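Local atomic coordinates of cellobiose 2-epimerase (Ruminococcus albus, PDB entry 3VW5), a protein that catalyses the reversible epimerisation of cellobiose to 4-O-beta-D-glucopyranosyl-D-mannose, working on a sugar that carries no modification. Residues T248-R253 / N375-M380; W304-A309 / K330-N335. The protein carries 2 engineered substitutions. One frame throughout, in Å; residues are numbered along the deposited sequence.

Contact 1: T248-R253 / N375-M380; sequences TWLMDR and NGRMCM
Trp-249 drives the outer edge of its six-membered ring into one face of the Arg-377 guanidinium, joining two inner helices of the (alpha/alpha)6 barrel, 241-258 and 373-385, across the barrel interior. The two planes stand 85° apart, so this is an edge against a face and not a parallel stack. Trp-249 CZ2 lies 3.2 Å from Arg-377 NE and 3.3 Å from its CZ, while Trp-249 CH2 comes within 3.5 Å of Arg-377 CD. Leu-250 adds a methyl on the same guanidinium face, its CD1 4.0 Å from Arg-377 NH1. Tryptophan suits the place because the backbones are far apart, the nearest alpha carbons, Trp-249 CA and Met-378 CA, being 11.4 Å from each other: only long side chains can bridge that span. Its CG sits between the backbone N and the carbonyl carbon (chi1 77°), which aims the indole across the gap. The arginine is extended up to a bend at chi3 (59°), which swings the guanidinium broadside to the ring edge. Arginine suits a place ringed by three carboxylates: NH1 is held by Glu-187, with Tyr-117 as a further partner, and NH2 by Glu-246 and Glu-308. Glu-308 serves both side chains, OE1 taking the indole N-H and OE2 the arginine. An alanine here would probably leave Glu-187, Glu-246 and Glu-308 without this shared positive partner, and the indole edge without the flat group it abuts. Outside this tightly packed spot the two segments have little contact. Arg-253, partly exposed, comes no nearer than 6.8 Å to residues 375-380 with its side chain. It reaches slightly further along that helix instead, where Arg-253 NH1 forms a salt bridge with Glu-381 OE2.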
loop_
_atom_site.group_PDB
_atom_site.type_symbol
_atom_site.label_atom_id
_atom_site.label_comp_id
_atom_site.label_asym_id
_atom_site.label_seq_id
_atom_site.Cartn_x
_atom_site.Cartn_y
_atom_site.Cartn_z
ATOM N N THR A 248 9.782 1.610 6.517
ATOM C CA THR A 248 10.792 0.874 7.286
ATOM C C THR A 248 10.731 -0.627 7.058
ATOM O O THR A 248 11.751 -1.244 6.746
ATOM C CB THR A 248 10.734 1.147 8.793
ATOM O OG1 THR A 248 9.480 0.689 9.338
ATOM C CG2 THR A 248 10.948 2.639 9.067
ATOM N N TRP A 249 9.553 -1.229 7.220
ATOM C CA TRP A 249 9.465 -2.677 7.029
ATOM C C TRP A 249 9.478 -3.093 5.551
ATOM O O TRP A 249 9.979 -4.153 5.207
ATOM C CB TRP A 249 8.282 -3.294 7.785
ATOM C CG TRP A 249 6.915 -3.108 7.183
ATOM C CD1 TRP A 249 6.021 -2.123 7.488
ATOM C CD2 TRP A 249 6.262 -3.952 6.222
ATOM N NE1 TRP A 249 4.863 -2.289 6.769
ATOM C CE2 TRP A 249 4.982 -3.403 5.985
ATOM C CE3 TRP A 249 6.632 -5.115 5.540
ATOM C CZ2 TRP A 249 4.068 -3.978 5.089
ATOM C CZ3 TRP A 249 5.727 -5.681 4.650
ATOM C CH2 TRP A 249 4.457 -5.112 4.430
ATOM N N LEU A 250 8.949 -2.237 4.687
ATOM C CA LEU A 250 8.947 -2.481 3.254
ATOM C C LEU A 250 10.368 -2.522 2.703
ATOM O O LEU A 250 10.688 -3.328 1.833
ATOM C CB LEU A 250 8.157 -1.386 2.548
ATOM C CG LEU A 250 6.825 -1.801 1.938
ATOM C CD1 LEU A 250 6.282 -3.030 2.632
ATOM C CD2 LEU A 250 5.847 -0.647 1.967
ATOM N N MET A 251 11.226 -1.644 3.206
ATOM C CA MET A 251 12.596 -1.598 2.728
ATOM C C MET A 251 13.437 -2.783 3.232
ATOM O O MET A 251 14.279 -3.306 2.492
ATOM C CB MET A 251 13.230 -0.256 3.074
ATOM C CG MET A 251 12.805 0.839 2.133
ATOM S SD MET A 251 13.648 2.423 2.370
ATOM C CE MET A 251 13.238 2.845 4.053
ATOM N N ASP A 252 13.201 -3.198 4.479
ATOM C CA ASP A 252 13.839 -4.391 5.031
ATOM C C ASP A 252 13.403 -5.590 4.220
ATOM O O ASP A 252 14.215 -6.443 3.872
ATOM C CB ASP A 252 13.457 -4.613 6.499
ATOM C CG ASP A 252 14.175 -3.667 7.446
ATOM O OD1 ASP A 252 15.199 -3.077 7.042
ATOM O OD2 ASP A 252 13.715 -3.514 8.599
ATOM N N ARG A 253 12.108 -5.640 3.918
ATOM C CA ARG A 253 11.553 -6.705 3.094
ATOM C C ARG A 253 12.315 -6.783 1.780
ATOM O O ARG A 253 12.765 -7.853 1.390
ATOM C CB ARG A 253 10.058 -6.476 2.845
ATOM C CG ARG A 253 9.384 -7.407 1.819
ATOM C CD ARG A 253 9.422 -8.873 2.229
ATOM N NE ARG A 253 9.401 -9.062 3.677
ATOM C CZ ARG A 253 8.292 -9.251 4.398
ATOM N NH1 ARG A 253 7.095 -9.265 3.802
ATOM N NH2 ARG A 253 8.379 -9.421 5.723
ATOM N N ASN A 375 -5.124 -3.144 5.718
ATOM C CA ASN A 375 -5.527 -3.842 6.938
ATOM C C ASN A 375 -5.420 -5.363 6.791
ATOM O O ASN A 375 -5.041 -6.071 7.750
ATOM C CB ASN A 375 -6.907 -3.385 7.442
ATOM C CG ASN A 375 -7.972 -3.506 6.390
ATOM O OD1 ASN A 375 -7.701 -3.948 5.273
ATOM N ND2 ASN A 375 -9.196 -3.127 6.733
ATOM N N GLY A 376 -5.736 -5.850 5.586
ATOM C CA GLY A 376 -5.423 -7.214 5.183
ATOM C C GLY A 376 -3.950 -7.564 5.355
ATOM O O GLY A 376 -3.599 -8.571 5.987
ATOM N N ARG A 377 -3.070 -6.721 4.823
ATOM C CA ARG A 377 -1.644 -7.017 4.923
ATOM C C ARG A 377 -1.168 -7.115 6.370
ATOM O O ARG A 377 -0.388 -8.001 6.703
ATOM C CB ARG A 377 -0.794 -6.027 4.133
ATOM C CG ARG A 377 0.620 -6.540 3.900
ATOM C CD ARG A 377 1.362 -5.706 2.868
ATOM N NE ARG A 377 1.447 -4.306 3.270
ATOM C CZ ARG A 377 1.996 -3.344 2.538
ATOM N NH1 ARG A 377 2.535 -3.626 1.360
ATOM N NH2 ARG A 377 2.011 -2.100 2.992
ATOM N N MET A 378 -1.653 -6.223 7.234
ATOM C CA MET A 378 -1.260 -6.252 8.651
ATOM C C MET A 378 -1.620 -7.581 9.319
ATOM O O MET A 378 -0.825 -8.162 10.061
ATOM C CB MET A 378 -1.901 -5.098 9.421
ATOM C CG MET A 378 -1.561 -5.070 10.898
ATOM S SD MET A 378 -2.953 -4.439 11.850
ATOM C CE MET A 378 -4.191 -5.703 11.543
ATOM N N CYS A 379 -2.829 -8.056 9.058
ATOM C CA CYS A 379 -3.256 -9.308 9.649
ATOM C C CYS A 379 -2.306 -10.421 9.217
ATOM O O CYS A 379 -1.739 -11.134 10.067
ATOM C CB CYS A 379 -4.709 -9.609 9.295
ATOM S SG CYS A 379 -5.860 -8.337 9.906
ATOM N N MET A 380 -2.091 -10.529 7.906
ATOM C CA MET A 380 -1.221 -11.563 7.360
ATOM C C MET A 380 0.220 -11.442 7.811
ATOM O O MET A 380 0.868 -12.455 8.087
ATOM C CB MET A 380 -1.316 -11.595 5.843
ATOM C CG MET A 380 -2.738 -11.812 5.405
ATOM S SD MET A 380 -2.982 -11.934 3.639
ATOM C CE MET A 380 -4.136 -10.585 3.342
#

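Contact 2: W304-A309 / K330-N335; sequences WVQAEA and KSVWEN
Val-332 lays its branched end over the backbone and side-chain base of Gln-306. Its CG1 methyl does most of the touching, 3.3 Å from Gln-306 O and 3.9 Å from Gln-306 CB. The valine CG1 is anti to the backbone N (chi1 172°), a setting that sends this methyl to the glutamine and leaves CG2 to meet Ala-309 one turn further along, 4.4 Å from Ala-309 CB. The helices are close here, Gln-306 CA lying 6.3 Å from Val-332 CA; compact Val-332 and Ala-309 suit such a seam, the alanine methyl probably helping to permit it. A bend at chi2 (-39°) folds the glutamine amide back, NE2 donating to Leu-288 O on strand 287-293 while OE1 stays against the valine, 3.8 Å from Val-332 CG1. In the (alpha/alpha)6 barrel this is a joint between the two layers: helix 303-318 belongs to the inner ring, and the next helix along the chain, 323-340, runs back outside it. Val-332 points inward, whereas Trp-333 turns away to pack on helix 2-19 and hydrogen-bond through NE1 to Glu-5. On the partly exposed side of the outer helix polar residues take over. Lys-330 NZ forms a salt bridge with Glu-334 OE1, approaching from above the carboxylate plane. One turn apart, Asn-335 ND2 donates to Ser-331 O at 2.7 Å and a fairly straight 160°, and the Asn-335 backbone N reaches that oxygen from the opposite face of the carbonyl plane.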
loop_
_atom_site.group_PDB
_atom_site.type_symbol
_atom_site.label_atom_id
_atom_site.label_comp_id
_atom_site.label_asym_id
_atom_site.label_seq_id
_atom_site.Cartn_x
_atom_site.Cartn_y
_atom_site.Cartn_z
ATOM N N TRP A 304 -5.219 3.038 7.657
ATOM C CA TRP A 304 -4.024 2.420 7.073
ATOM C C TRP A 304 -2.764 2.789 7.823
ATOM O O TRP A 304 -1.821 2.001 7.890
ATOM C CB TRP A 304 -3.861 2.722 5.579
ATOM C CG TRP A 304 -3.420 4.120 5.212
ATOM C CD1 TRP A 304 -4.224 5.136 4.773
ATOM C CD2 TRP A 304 -2.071 4.644 5.186
ATOM N NE1 TRP A 304 -3.476 6.259 4.515
ATOM C CE2 TRP A 304 -2.154 5.984 4.748
ATOM C CE3 TRP A 304 -0.813 4.112 5.496
ATOM C CZ2 TRP A 304 -1.017 6.803 4.603
ATOM C CZ3 TRP A 304 0.313 4.932 5.364
ATOM C CH2 TRP A 304 0.199 6.261 4.918
ATOM N N VAL A 305 -2.751 3.983 8.401
ATOM C CA VAL A 305 -1.612 4.400 9.203
ATOM C C VAL A 305 -1.485 3.521 10.459
ATOM O O VAL A 305 -0.389 3.124 10.826
ATOM C CB VAL A 305 -1.693 5.896 9.545
ATOM C CG1 VAL A 305 -0.576 6.291 10.483
ATOM C CG2 VAL A 305 -1.602 6.714 8.276
ATOM N N GLN A 306 -2.611 3.204 11.104
ATOM C CA GLN A 306 -2.598 2.351 12.295
ATOM C C GLN A 306 -2.074 0.982 11.918
ATOM O O GLN A 306 -1.207 0.426 12.597
ATOM C CB GLN A 306 -4.000 2.214 12.921
ATOM C CG GLN A 306 -4.677 3.529 13.356
ATOM C CD GLN A 306 -3.705 4.521 13.979
ATOM O OE1 GLN A 306 -3.123 4.274 15.042
ATOM N NE2 GLN A 306 -3.514 5.654 13.303
ATOM N N ALA A 307 -2.618 0.442 10.830
ATOM C CA ALA A 307 -2.241 -0.879 10.351
ATOM C C ALA A 307 -0.738 -0.965 10.022
ATOM O O ALA A 307 -0.060 -1.904 10.446
ATOM C CB ALA A 307 -3.082 -1.267 9.156
ATOM N N GLU A 308 -0.219 0.009 9.278
ATOM C CA GLU A 308 1.208 0.010 8.962
ATOM C C GLU A 308 2.081 0.169 10.206
ATOM O O GLU A 308 3.187 -0.371 10.264
ATOM C CB GLU A 308 1.553 1.089 7.932
ATOM C CG GLU A 308 0.872 0.891 6.585
ATOM C CD GLU A 308 1.189 -0.454 5.944
ATOM O OE1 GLU A 308 2.318 -0.947 6.138
ATOM O OE2 GLU A 308 0.308 -1.004 5.246
ATOM N N ALA A 309 1.593 0.901 11.203
ATOM C CA ALA A 309 2.374 1.054 12.430
ATOM C C ALA A 309 2.512 -0.283 13.199
ATOM O O ALA A 309 3.555 -0.562 13.803
ATOM C CB ALA A 309 1.806 2.145 13.306
ATOM N N LYS A 330 1.104 -3.532 20.268
ATOM C CA LYS A 330 -0.102 -3.931 21.003
ATOM C C LYS A 330 -1.010 -2.725 21.223
ATOM O O LYS A 330 -2.233 -2.796 21.074
ATOM C CB LYS A 330 0.248 -4.550 22.363
ATOM C CG LYS A 330 -0.775 -5.576 22.848
ATOM C CD LYS A 330 -0.768 -5.748 24.366
ATOM C CE LYS A 330 -1.646 -6.927 24.823
ATOM N NZ LYS A 330 -3.128 -6.628 24.880
ATOM N N SER A 331 -0.388 -1.616 21.586
ATOM C CA SER A 331 -1.102 -0.402 21.881
ATOM C C SER A 331 -1.902 0.029 20.649
ATOM O O SER A 331 -3.107 0.291 20.736
ATOM C CB SER A 331 -0.096 0.666 22.309
ATOM O OG SER A 331 -0.746 1.822 22.794
ATOM N N VAL A 332 -1.241 0.081 19.497
ATOM C CA VAL A 332 -1.915 0.502 18.279
ATOM C C VAL A 332 -3.037 -0.468 17.939
ATOM O O VAL A 332 -4.150 -0.067 17.595
ATOM C CB VAL A 332 -0.940 0.612 17.098
ATOM C CG1 VAL A 332 -1.697 0.864 15.805
ATOM C CG2 VAL A 332 0.049 1.714 17.361
ATOM N N TRP A 333 -2.744 -1.752 18.044
ATOM C CA TRP A 333 -3.777 -2.759 17.813
ATOM C C TRP A 333 -4.953 -2.628 18.798
ATOM O O TRP A 333 -6.124 -2.638 18.389
ATOM C CB TRP A 333 -3.177 -4.160 17.861
ATOM C CG TRP A 333 -4.188 -5.234 17.928
ATOM C CD1 TRP A 333 -4.325 -6.167 18.912
ATOM C CD2 TRP A 333 -5.217 -5.505 16.969
ATOM N NE1 TRP A 333 -5.373 -7.002 18.624
ATOM C CE2 TRP A 333 -5.939 -6.619 17.437
ATOM C CE3 TRP A 333 -5.591 -4.916 15.757
ATOM C CZ2 TRP A 333 -7.019 -7.156 16.742
ATOM C CZ3 TRP A 333 -6.662 -5.452 15.062
ATOM C CH2 TRP A 333 -7.366 -6.562 15.561
ATOM N N GLU A 334 -4.648 -2.497 20.088
ATOM C CA GLU A 334 -5.699 -2.329 21.091
ATOM C C GLU A 334 -6.625 -1.181 20.686
ATOM O O GLU A 334 -7.853 -1.282 20.801
ATOM C CB GLU A 334 -5.120 -2.112 22.492
ATOM C CG GLU A 334 -4.453 -3.359 23.096
ATOM C CD GLU A 334 -5.426 -4.523 23.336
ATOM O OE1 GLU A 334 -4.986 -5.710 23.257
ATOM O OE2 GLU A 334 -6.631 -4.253 23.611
ATOM N N ASN A 335 -6.037 -0.104 20.176
ATOM C CA ASN A 335 -6.826 1.057 19.783
ATOM C C ASN A 335 -7.528 0.920 18.434
ATOM O O ASN A 335 -8.566 1.538 18.211
ATOM C CB ASN A 335 -5.995 2.331 19.875
ATOM C CG ASN A 335 -5.691 2.709 21.306
ATOM O OD1 ASN A 335 -6.468 3.410 21.949
ATOM N ND2 ASN A 335 -4.573 2.222 21.828
#

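Contacts 1 and 2 have centres about 12 Å apart and meet through helix 303-318. Along the chain the order is 248-253, 304-309, 330-335, 375-380, so contact 2 falls wholly within the span that contact 1 closes. Contact 1 spans the barrel interior between inner helices; contact 2 fastens the inner helix 303-318 to the outer helix 323-340. That one inner helix offers Glu-308 to the interior, its OE2 3.0 Å from Arg-377 NH2 in a salt bridge, and Gln-306 and Ala-309 to the outer helix. Ala-307 O also packs against Met-378 CG at 3.5 Å. The interior salt bridge to Glu-308 thus stands on a helix packed from outside.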